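Side-chain contacts in malonyl CoA:acyl carrier protein malonyltransferase (Streptomyces coelicolor, PDB 1NM2), which probably transfers the malonyl group from malonyl-CoA to the holo acyl carrier protein, supplying extender units for fatty acid biosynthesis: residues Leu42-Phe45 with Gly46-Asp50; Leu195-Ala198 with Gly199-Thr203. All blocks are in the same frame, centred on the assembly; numbering follows the deposited sequence.

In the fold
Contact 1 (42-50) is a turn on the rim of the chain, its centre about 19 Å from the chain centre, where helix 42-47 hands over to helix 51-54. Contact 2 (195-203) lies deeper, about 13 Å out, in the irregular loop between strand 189-194 and helix 207-217. The two centres are about 23 Å apart, and the contacts share neither segments nor touching atoms. Contact 1 is held largely by hydrogen bonds gathered on helix carbonyls, beside a surface nickel ion. Contact 2 relies on apolar contact with one phenylalanine ring, next to a histidine and a bound acetate at the active site.

Contact 1: residues Leu42-Phe45 with Gly46-Asp50; sequences LAHF and GTKAD. With NI (nickel (II) ion), chain B.
H44 and A49 meet in the turn that leads away from the helix, with A49 N over one face of the imidazole, offset toward its rim. The tight part lies beneath: A49, small enough to fit, sets CB 3.5 Å from F45 CA and 3.8 Å from F45 CD2. With CG anti to the backbone N (chi1 166°), H44 carries its ring forward along the chain, toward K48 and A49, and H44 CD2 sits 3.9 Å above the centre of the F45 ring. The contact forms the turn that follows the regular part of helix 42-47 and leads to helix 51-54. There H44 O collects three donors: K48 N at 2.9 Å, T47 N from above the carbonyl plane, and A49 N in a nearly straight bond (170°). T47 suits this turn because its hydroxyl donates to A43 O, with OG1 at 2.7 Å. H44 NE2 is hydrogen-bonded to E53 OE1, so a leucine here would probably leave that carboxylate without its imidazole partner and lose the polar tie to the next helix. The outer side is looser. The K48 and H44 side chains cross at about a right angle, K48 CB 3.7 Å from H44 ND1, before the bent lysine chain leads away to an exposed ammonium. D50, the N-cap of helix 51-54, binds nickel through OD2 at 2.1 Å, a site shared with D52 OD2.

Contact 2: residues Leu195-Ala198 with Gly199-Thr203; sequences LKVA and GAFHT. With ACY (acetic acid), chain D.
The V197 and F201 side chains lie alongside each other and point opposite ways, V197 CB 3.7 Å from F201 CE1 and oblique to the ring. The phenylalanine belongs to the Gly-Ala-Phe-His sequence of G199-H202, consistent with the histidine-bearing active-site loop of malonyl-selective acyltransferases, and V197 comes shortly before it. V197 uses its two branches differently: CG1 goes to the same ring carbon, whereas CG2 turns to the backbone, 3.4 Å from G199 O. That carbonyl oxygen also stands over one face of F201, offset toward the rim. A198, with only a methyl, reaches the ring's far end, its CB 4.1 Å from F201 CZ. Having CG anti to its carbonyl carbon (chi1 -60°) sends the F201 ring back to the preceding residues, and M127 and M138 pack on it too. A large flat apolar residue suits this place because it can meet V197 and A198 at one end while CD1 lies 3.7 Å from the acetate O. The acetate CH3 lies at the edge of the H202 imidazole, in its plane, while OXT takes a weak hydrogen bond from H202 NE2 (3.2 Å, 131°). S98 OG and R123 NH1 also hydrogen-bond the acetate, which mimics a malonyl group. NE2 is also hydrogen-bonded to S98 OG, consistent with the Ser-His dyad of this family, and ND1 to N254 O. T203 OG1 donates back to A200 O at 2.7 Å.

Contact 1: residues Leu42-Phe45 with Gly46-Asp50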
loop_
_atom_site.group_PDB
_atom_site.type_symbol
_atom_site.label_atom_id
_atom_site.label_comp_id
_atom_site.label_asym_id
_atom_site.label_seq_id
_atom_site.Cartn_x
_atom_site.Cartn_y
_atom_site.Cartn_z
ATOM N N LEU A 42 -10.645 3.670 14.991
ATOM C CA LEU A 42 -9.398 3.016 14.604
ATOM C C LEU A 42 -8.821 2.111 15.686
ATOM O O LEU A 42 -8.323 1.032 15.384
ATOM C CB LEU A 42 -8.363 4.068 14.196
ATOM C CG LEU A 42 -8.721 4.889 12.952
ATOM C CD1 LEU A 42 -7.767 6.071 12.820
ATOM C CD2 LEU A 42 -8.668 3.999 11.706
ATOM N N ALA A 43 -8.887 2.548 16.940
ATOM C CA ALA A 43 -8.367 1.755 18.049
ATOM C C ALA A 43 -9.070 0.397 18.129
ATOM O O ALA A 43 -8.427 -0.635 18.321
ATOM C CB ALA A 43 -8.530 2.520 19.374
ATOM N N HIS A 44 -10.386 0.394 17.975
ATOM C CA HIS A 44 -11.132 -0.857 18.028
ATOM C C HIS A 44 -10.729 -1.822 16.911
ATOM O O HIS A 44 -10.465 -3.001 17.156
ATOM C CB HIS A 44 -12.637 -0.600 17.919
ATOM C CG HIS A 44 -13.432 -1.839 17.633
ATOM N ND1 HIS A 44 -13.650 -2.820 18.577
ATOM C CD2 HIS A 44 -14.013 -2.281 16.491
ATOM C CE1 HIS A 44 -14.329 -3.812 18.030
ATOM N NE2 HIS A 44 -14.562 -3.509 16.766
ATOM N N PHE A 45 -10.694 -1.326 15.683
ATOM C CA PHE A 45 -10.355 -2.182 14.556
ATOM C C PHE A 45 -8.914 -2.670 14.575
ATOM O O PHE A 45 -8.598 -3.702 13.992
ATOM C CB PHE A 45 -10.668 -1.468 13.241
ATOM C CG PHE A 45 -12.139 -1.274 13.006
ATOM C CD1 PHE A 45 -12.729 -0.026 13.177
ATOM C CD2 PHE A 45 -12.942 -2.354 12.652
ATOM C CE1 PHE A 45 -14.102 0.148 12.999
ATOM C CE2 PHE A 45 -14.313 -2.196 12.473
ATOM C CZ PHE A 45 -14.897 -0.941 12.647
ATOM N N GLY A 46 -8.045 -1.935 15.260
ATOM C CA GLY A 46 -6.658 -2.342 15.341
ATOM C C GLY A 46 -6.359 -3.205 16.556
ATOM O O GLY A 46 -5.275 -3.780 16.649
ATOM N N THR A 47 -7.309 -3.313 17.485
ATOM C CA THR A 47 -7.085 -4.115 18.689
ATOM C C THR A 47 -8.069 -5.260 18.946
ATOM O O THR A 47 -7.649 -6.405 19.102
ATOM C CB THR A 47 -7.057 -3.231 19.960
ATOM O OG1 THR A 47 -8.320 -2.581 20.121
ATOM C CG2 THR A 47 -5.969 -2.183 19.858
ATOM N N LYS A 48 -9.366 -4.958 18.978
ATOM C CA LYS A 48 -10.378 -5.980 19.265
ATOM C C LYS A 48 -11.033 -6.640 18.052
ATOM O O LYS A 48 -11.421 -7.810 18.112
ATOM C CB LYS A 48 -11.483 -5.388 20.149
ATOM C CG LYS A 48 -10.982 -4.488 21.276
ATOM C CD LYS A 48 -10.131 -5.242 22.285
ATOM C CE LYS A 48 -10.966 -6.196 23.121
ATOM N NZ LYS A 48 -10.131 -6.927 24.127
ATOM N N ALA A 49 -11.171 -5.895 16.962
ATOM C CA ALA A 49 -11.804 -6.426 15.761
ATOM C C ALA A 49 -11.139 -7.699 15.235
ATOM O O ALA A 49 -9.918 -7.813 15.211
ATOM C CB ALA A 49 -11.824 -5.362 14.673
ATOM N N ASP A 50 -11.956 -8.654 14.806
ATOM C CA ASP A 50 -11.433 -9.899 14.268
ATOM C C ASP A 50 -11.216 -9.806 12.760
ATOM O O ASP A 50 -11.312 -8.733 12.169
ATOM C CB ASP A 50 -12.376 -11.062 14.582
ATOM C CG ASP A 50 -13.807 -10.776 14.183
ATOM O OD1 ASP A 50 -14.030 -10.038 13.195
ATOM O OD2 ASP A 50 -14.710 -11.310 14.860
HETATM NI NI NI B . -16.444 -11.073 13.611
HETATM O O HOH W 1 -8.045 -6.074 15.161
HETATM O O HOH W 2 -16.850 -9.446 14.150
#

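Contact 2: residues Leu195-Ala198 with Gly199-Thr203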
loop_
_atom_site.group_PDB
_atom_site.type_symbol
_atom_site.label_atom_id
_atom_site.label_comp_id
_atom_site.label_asym_id
_atom_site.label_seq_id
_atom_site.Cartn_x
_atom_site.Cartn_y
_atom_site.Cartn_z
ATOM N N LEU A 195 -7.714 -13.370 -4.108
ATOM C CA LEU A 195 -7.346 -12.517 -2.985
ATOM C C LEU A 195 -8.574 -12.123 -2.171
ATOM O O LEU A 195 -9.696 -12.116 -2.685
ATOM C CB LEU A 195 -6.639 -11.250 -3.483
ATOM C CG LEU A 195 -5.175 -11.366 -3.925
ATOM C CD1 LEU A 195 -5.036 -12.375 -5.042
ATOM C CD2 LEU A 195 -4.680 -10.007 -4.387
ATOM N N LYS A 196 -8.351 -11.792 -0.902
ATOM C CA LYS A 196 -9.442 -11.401 -0.016
ATOM C C LYS A 196 -9.775 -9.920 -0.196
ATOM O O LYS A 196 -9.523 -9.098 0.688
ATOM C CB LYS A 196 -9.061 -11.689 1.443
ATOM C CG LYS A 196 -8.593 -13.125 1.689
ATOM C CD LYS A 196 -8.193 -13.341 3.142
ATOM C CE LYS A 196 -7.619 -14.735 3.369
ATOM N NZ LYS A 196 -8.590 -15.826 3.068
ATOM N N VAL A 197 -10.340 -9.589 -1.352
ATOM C CA VAL A 197 -10.711 -8.215 -1.662
ATOM C C VAL A 197 -12.125 -8.173 -2.223
ATOM O O VAL A 197 -12.614 -9.162 -2.772
ATOM C CB VAL A 197 -9.751 -7.580 -2.699
ATOM C CG1 VAL A 197 -8.338 -7.536 -2.141
ATOM C CG2 VAL A 197 -9.782 -8.378 -4.000
ATOM N N ALA A 198 -12.759 -7.012 -2.103
ATOM C CA ALA A 198 -14.124 -6.813 -2.567
ATOM C C ALA A 198 -14.285 -6.789 -4.083
ATOM O O ALA A 198 -15.355 -7.118 -4.600
ATOM C CB ALA A 198 -14.685 -5.512 -1.969
ATOM N N GLY A 199 -13.247 -6.382 -4.805
ATOM C CA GLY A 199 -13.382 -6.332 -6.247
ATOM C C GLY A 199 -12.093 -6.187 -7.033
ATOM O O GLY A 199 -10.999 -6.384 -6.508
ATOM N N ALA A 200 -12.240 -5.846 -8.309
ATOM C CA ALA A 200 -11.104 -5.677 -9.199
ATOM C C ALA A 200 -10.448 -4.315 -9.004
ATOM O O ALA A 200 -10.571 -3.430 -9.850
ATOM C CB ALA A 200 -11.556 -5.842 -10.650
ATOM N N PHE A 201 -9.755 -4.148 -7.879
ATOM C CA PHE A 201 -9.069 -2.892 -7.603
ATOM C C PHE A 201 -7.984 -2.746 -8.657
ATOM O O PHE A 201 -7.531 -3.741 -9.222
ATOM C CB PHE A 201 -8.430 -2.928 -6.212
ATOM C CG PHE A 201 -9.412 -3.129 -5.093
ATOM C CD1 PHE A 201 -9.014 -3.734 -3.905
ATOM C CD2 PHE A 201 -10.730 -2.697 -5.213
ATOM C CE1 PHE A 201 -9.914 -3.910 -2.851
ATOM C CE2 PHE A 201 -11.636 -2.866 -4.168
ATOM C CZ PHE A 201 -11.225 -3.475 -2.983
ATOM N N HIS A 202 -7.588 -1.507 -8.925
ATOM C CA HIS A 202 -6.552 -1.204 -9.901
ATOM C C HIS A 202 -6.871 -1.605 -11.336
ATOM O O HIS A 202 -5.991 -2.021 -12.090
ATOM C CB HIS A 202 -5.230 -1.804 -9.431
ATOM C CG HIS A 202 -4.779 -1.254 -8.114
ATOM N ND1 HIS A 202 -4.367 0.051 -7.961
ATOM C CD2 HIS A 202 -4.794 -1.792 -6.871
ATOM C CE1 HIS A 202 -4.155 0.298 -6.680
ATOM N NE2 HIS A 202 -4.408 -0.804 -5.997
ATOM N N THR A 203 -8.142 -1.449 -11.700
ATOM C CA THR A 203 -8.635 -1.732 -13.048
ATOM C C THR A 203 -9.712 -0.687 -13.341
ATOM O O THR A 203 -10.127 0.064 -12.446
ATOM C CB THR A 203 -9.298 -3.124 -13.166
ATOM O OG1 THR A 203 -10.572 -3.099 -12.507
ATOM C CG2 THR A 203 -8.417 -4.198 -12.552
HETATM C C ACY D . -5.955 -1.538 -2.773
HETATM O O ACY D . -6.625 -1.930 -1.729
HETATM O OXT ACY D . -5.859 -0.348 -3.227
HETATM C CH3 ACY D . -5.221 -2.663 -3.485
#